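Local coordinates for tungsten-containing formylmethanofuran dehydrogenase 2 subunit C (Methanothermobacter wolfeii, PDB 5T5I), which probably forms the beta-helical C subunit of a tungsten enzyme complex that interconverts carbon dioxide and formylmethanofuran in methane-forming archaea, at residues G194-G206 and G213-L225. Residues are numbered along the deposited sequence; the frame is centred on the assembly and turned at random.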
loop_
_atom_site.group_PDB
_atom_site.type_symbol
_atom_site.label_atom_id
_atom_site.label_comp_id
_atom_site.label_asym_id
_atom_site.label_seq_id
_atom_site.Cartn_x
_atom_site.Cartn_y
_atom_site.Cartn_z
ATOM N N GLY C 194 -1.436 29.097 -17.677
ATOM C CA GLY C 194 -0.627 28.341 -16.742
ATOM C C GLY C 194 -1.380 27.178 -16.126
ATOM O O GLY C 194 -2.243 26.571 -16.764
ATOM N N ASN C 195 -1.051 26.872 -14.874
ATOM C CA ASN C 195 -1.586 25.737 -14.133
ATOM C C ASN C 195 -2.794 26.058 -13.248
ATOM O O ASN C 195 -3.059 27.219 -12.925
ATOM C CB ASN C 195 -0.458 25.153 -13.255
ATOM C CG ASN C 195 0.773 24.749 -14.043
ATOM O OD1 ASN C 195 0.686 24.293 -15.192
ATOM N ND2 ASN C 195 1.955 24.911 -13.463
ATOM N N VAL C 196 -3.502 24.985 -12.830
ATOM C CA VAL C 196 -4.640 25.020 -11.899
ATOM C C VAL C 196 -4.348 23.982 -10.808
ATOM O O VAL C 196 -3.982 22.854 -11.132
ATOM C CB VAL C 196 -5.999 24.686 -12.580
ATOM C CG1 VAL C 196 -7.158 24.744 -11.574
ATOM C CG2 VAL C 196 -6.268 25.596 -13.773
ATOM N N VAL C 197 -4.573 24.323 -9.534
ATOM C CA VAL C 197 -4.374 23.355 -8.443
ATOM C C VAL C 197 -5.556 22.362 -8.428
ATOM O O VAL C 197 -5.335 21.153 -8.460
ATOM C CB VAL C 197 -4.177 24.044 -7.068
ATOM C CG1 VAL C 197 -4.132 23.026 -5.929
ATOM C CG2 VAL C 197 -2.921 24.910 -7.078
ATOM N N ALA C 198 -6.792 22.863 -8.378
ATOM C CA ALA C 198 -7.954 21.975 -8.303
ATOM C C ALA C 198 -9.283 22.651 -8.615
ATOM O O ALA C 198 -9.403 23.875 -8.592
ATOM C CB ALA C 198 -8.044 21.364 -6.909
ATOM N N ARG C 199 -10.284 21.806 -8.870
ATOM C CA ARG C 199 -11.699 22.140 -8.987
ATOM C C ARG C 199 -12.075 23.123 -10.092
ATOM O O ARG C 199 -13.003 23.914 -9.900
ATOM C CB ARG C 199 -12.200 22.660 -7.611
ATOM C CG ARG C 199 -11.967 21.676 -6.481
ATOM C CD ARG C 199 -12.143 22.277 -5.092
ATOM N NE ARG C 199 -11.720 21.303 -4.090
ATOM C CZ ARG C 199 -11.776 21.456 -2.773
ATOM N NH1 ARG C 199 -12.290 22.558 -2.245
ATOM N NH2 ARG C 199 -11.366 20.483 -1.971
ATOM N N ALA C 200 -11.432 23.039 -11.265
ATOM C CA ALA C 200 -11.812 23.918 -12.377
ATOM C C ALA C 200 -13.233 23.563 -12.824
ATOM O O ALA C 200 -13.563 22.389 -12.948
ATOM C CB ALA C 200 -10.844 23.762 -13.555
ATOM N N GLY C 201 -14.072 24.574 -12.980
ATOM C CA GLY C 201 -15.438 24.371 -13.427
ATOM C C GLY C 201 -16.369 23.732 -12.413
ATOM O O GLY C 201 -17.438 23.246 -12.797
ATOM N N GLY C 202 -15.986 23.736 -11.127
ATOM C CA GLY C 202 -16.817 23.188 -10.063
ATOM C C GLY C 202 -18.200 23.809 -10.095
ATOM O O GLY C 202 -18.316 25.030 -10.165
ATOM N N GLU C 203 -19.240 22.972 -10.171
ATOM C CA GLU C 203 -20.645 23.394 -10.224
ATOM C C GLU C 203 -20.992 24.316 -11.427
ATOM O O GLU C 203 -21.984 25.039 -11.381
ATOM C CB GLU C 203 -21.052 24.026 -8.881
ATOM C CG GLU C 203 -21.002 23.026 -7.739
ATOM C CD GLU C 203 -21.126 23.694 -6.390
ATOM O OE1 GLU C 203 -20.092 24.152 -5.855
ATOM O OE2 GLU C 203 -22.269 23.795 -5.887
ATOM N N MET C 204 -20.223 24.252 -12.530
ATOM C CA MET C 204 -20.543 25.070 -13.701
ATOM C C MET C 204 -21.792 24.491 -14.407
ATOM O O MET C 204 -22.003 23.270 -14.409
ATOM C CB MET C 204 -19.339 25.176 -14.680
ATOM C CG MET C 204 -19.105 23.925 -15.522
ATOM S SD MET C 204 -17.621 23.922 -16.584
ATOM C CE MET C 204 -17.752 25.493 -17.393
ATOM N N ALA C 205 -22.616 25.383 -14.969
ATOM C CA ALA C 205 -23.817 25.027 -15.743
ATOM C C ALA C 205 -23.646 25.294 -17.261
ATOM O O ALA C 205 -24.383 24.738 -18.069
ATOM C CB ALA C 205 -25.002 25.824 -15.209
ATOM N N GLY C 206 -22.669 26.114 -17.626
ATOM C CA GLY C 206 -22.401 26.501 -19.008
ATOM C C GLY C 206 -21.125 27.312 -19.111
ATOM O O GLY C 206 -20.440 27.527 -18.106
ATOM N N GLY C 213 -1.923 24.762 -19.214
ATOM C CA GLY C 213 -0.959 24.117 -18.331
ATOM C C GLY C 213 -1.554 22.873 -17.692
ATOM O O GLY C 213 -2.456 22.231 -18.254
ATOM N N MET C 214 -1.034 22.516 -16.523
ATOM C CA MET C 214 -1.444 21.319 -15.797
ATOM C C MET C 214 -2.534 21.596 -14.771
ATOM O O MET C 214 -2.394 22.519 -13.970
ATOM C CB MET C 214 -0.214 20.728 -15.070
ATOM C CG MET C 214 -0.515 19.503 -14.228
ATOM S SD MET C 214 0.984 18.763 -13.546
ATOM C CE MET C 214 0.368 17.197 -13.053
ATOM N N MET C 215 -3.569 20.738 -14.734
ATOM C CA MET C 215 -4.586 20.748 -13.670
ATOM C C MET C 215 -4.092 19.643 -12.718
ATOM O O MET C 215 -4.029 18.486 -13.137
ATOM C CB MET C 215 -5.998 20.399 -14.178
ATOM C CG MET C 215 -6.567 21.405 -15.137
ATOM S SD MET C 215 -8.352 21.255 -15.349
ATOM C CE MET C 215 -8.496 19.607 -15.877
ATOM N N GLN C 216 -3.664 19.979 -11.490
ATOM C CA GLN C 216 -3.164 18.941 -10.569
ATOM C C GLN C 216 -4.256 17.910 -10.222
ATOM O O GLN C 216 -3.963 16.717 -10.144
ATOM C CB GLN C 216 -2.598 19.539 -9.268
ATOM C CG GLN C 216 -1.342 20.392 -9.431
ATOM C CD GLN C 216 -0.827 20.897 -8.093
ATOM O OE1 GLN C 216 -0.903 20.214 -7.066
ATOM N NE2 GLN C 216 -0.256 22.091 -8.066
ATOM N N GLU C 217 -5.500 18.393 -10.010
ATOM C CA GLU C 217 -6.674 17.587 -9.664
ATOM C C GLU C 217 -7.887 18.089 -10.430
ATOM O O GLU C 217 -7.957 19.269 -10.752
ATOM C CB GLU C 217 -6.989 17.721 -8.176
ATOM C CG GLU C 217 -5.882 17.264 -7.242
ATOM C CD GLU C 217 -6.162 17.677 -5.810
ATOM O OE1 GLU C 217 -7.173 17.204 -5.243
ATOM O OE2 GLU C 217 -5.449 18.568 -5.296
ATOM N N PHE C 218 -8.837 17.198 -10.713
ATOM C CA PHE C 218 -10.065 17.553 -11.418
ATOM C C PHE C 218 -11.282 16.950 -10.676
ATOM O O PHE C 218 -11.157 16.653 -9.487
ATOM C CB PHE C 218 -9.955 17.199 -12.912
ATOM C CG PHE C 218 -10.993 17.784 -13.858
ATOM C CD1 PHE C 218 -11.412 19.107 -13.737
ATOM C CD2 PHE C 218 -11.589 16.993 -14.831
ATOM C CE1 PHE C 218 -12.386 19.627 -14.585
ATOM C CE2 PHE C 218 -12.565 17.520 -15.679
ATOM C CZ PHE C 218 -12.939 18.838 -15.567
ATOM N N LEU C 219 -12.453 16.821 -11.331
ATOM C CA LEU C 219 -13.708 16.472 -10.699
ATOM C C LEU C 219 -14.437 15.315 -11.389
ATOM O O LEU C 219 -14.559 15.287 -12.623
ATOM C CB LEU C 219 -14.540 17.748 -10.752
ATOM C CG LEU C 219 -14.090 18.920 -9.844
ATOM C CD1 LEU C 219 -14.817 20.201 -10.240
ATOM C CD2 LEU C 219 -14.372 18.630 -8.375
ATOM N N ALA C 220 -14.960 14.379 -10.575
ATOM C CA ALA C 220 -15.636 13.182 -11.057
ATOM C C ALA C 220 -17.025 13.411 -11.666
ATOM O O ALA C 220 -17.550 12.499 -12.298
ATOM C CB ALA C 220 -15.705 12.144 -9.954
ATOM N N GLY C 221 -17.594 14.612 -11.494
ATOM C CA GLY C 221 -18.873 14.974 -12.097
ATOM C C GLY C 221 -18.783 15.350 -13.573
ATOM O O GLY C 221 -19.801 15.679 -14.182
ATOM N N PHE C 222 -17.578 15.310 -14.176
ATOM C CA PHE C 222 -17.401 15.637 -15.596
ATOM C C PHE C 222 -17.387 14.368 -16.450
ATOM O O PHE C 222 -16.938 13.326 -15.979
ATOM C CB PHE C 222 -16.122 16.446 -15.799
ATOM C CG PHE C 222 -16.306 17.919 -15.509
ATOM C CD1 PHE C 222 -16.297 18.393 -14.208
ATOM C CD2 PHE C 222 -16.515 18.828 -16.541
ATOM C CE1 PHE C 222 -16.485 19.751 -13.940
ATOM C CE2 PHE C 222 -16.715 20.182 -16.271
ATOM C CZ PHE C 222 -16.717 20.632 -14.969
ATOM N N LYS C 223 -17.900 14.446 -17.687
ATOM C CA LYS C 223 -17.896 13.331 -18.634
ATOM C C LYS C 223 -16.798 13.610 -19.639
ATOM O O LYS C 223 -16.723 14.711 -20.174
ATOM C CB LYS C 223 -19.228 13.224 -19.374
ATOM C CG LYS C 223 -19.331 12.072 -20.362
ATOM C CD LYS C 223 -20.689 12.085 -21.057
ATOM C CE LYS C 223 -20.854 10.928 -22.018
ATOM N NZ LYS C 223 -21.500 11.353 -23.287
ATOM N N TYR C 224 -15.983 12.604 -19.920
ATOM C CA TYR C 224 -14.890 12.718 -20.895
ATOM C C TYR C 224 -15.444 12.503 -22.309
ATOM O O TYR C 224 -16.070 11.475 -22.554
ATOM C CB TYR C 224 -13.795 11.695 -20.551
ATOM C CG TYR C 224 -12.669 11.648 -21.553
ATOM C CD1 TYR C 224 -11.897 12.773 -21.813
ATOM C CD2 TYR C 224 -12.372 10.477 -22.244
ATOM C CE1 TYR C 224 -10.860 12.740 -22.734
ATOM C CE2 TYR C 224 -11.334 10.430 -23.176
ATOM C CZ TYR C 224 -10.565 11.562 -23.402
ATOM O OH TYR C 224 -9.566 11.555 -24.343
ATOM N N LEU C 225 -15.240 13.475 -23.219
ATOM C CA LEU C 225 -15.741 13.423 -24.608
ATOM C C LEU C 225 -14.690 13.043 -25.664
ATOM O O LEU C 225 -15.067 12.754 -26.792
ATOM C CB LEU C 225 -16.373 14.771 -24.992
ATOM C CG LEU C 225 -17.572 15.260 -24.142
ATOM C CD1 LEU C 225 -18.108 16.545 -24.704
ATOM C CD2 LEU C 225 -18.703 14.230 -24.090
HETATM O O HOH W 1 -10.457 18.921 -7.933
HETATM O O HOH W 2 -9.111 21.417 -12.023
#
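F222 pushes the rim of its ring against the 201-204 turn: CZ sits 3.5 Å from G201 O, which lies in the ring plane, and M204 SD comes to the same edge, 5.0 Å from the F222 centroid. This Met-aromatic contact depends on M204 placing CG between backbone N and carbonyl carbon (chi1 76°) and bending at chi3. F218 lays CZ over one F222 face and turns CE1 to A200 O, while M215 CE rests over one face of the F218 ring, off toward its rim. L219 fills the next place, CD1 packed 3.6 Å from G202 CA. Further back the two segments run parallel as successive coils of a beta-solenoid, the stacked-rung fold of this subunit, with V196 over M215 in the interior row. V196 bonds to the residues on either side of M215, as in a parallel bridge: its N donates to M214 O, and its O takes Q216 N at 2.9 Å, nearly along the C=O axis. N195 adds a side-chain bond beside this single bridge, OD1 accepting M214 N at 2.8 Å in a straight bond (168°), the donor tilted 27° from the carboxamide plane. A leucine here would probably leave the M214 N-H without its acceptor and weaken the join at this corner. Past the weak bond from E217 N to V197 O, two waters take over the joining, one accepting from A200 N and donating to E217 O, the other linking R199 N to F218 O in the same way. The charged ends of R199 and E217 each pair with oppositely charged side chains of another protein's chain in the assembly.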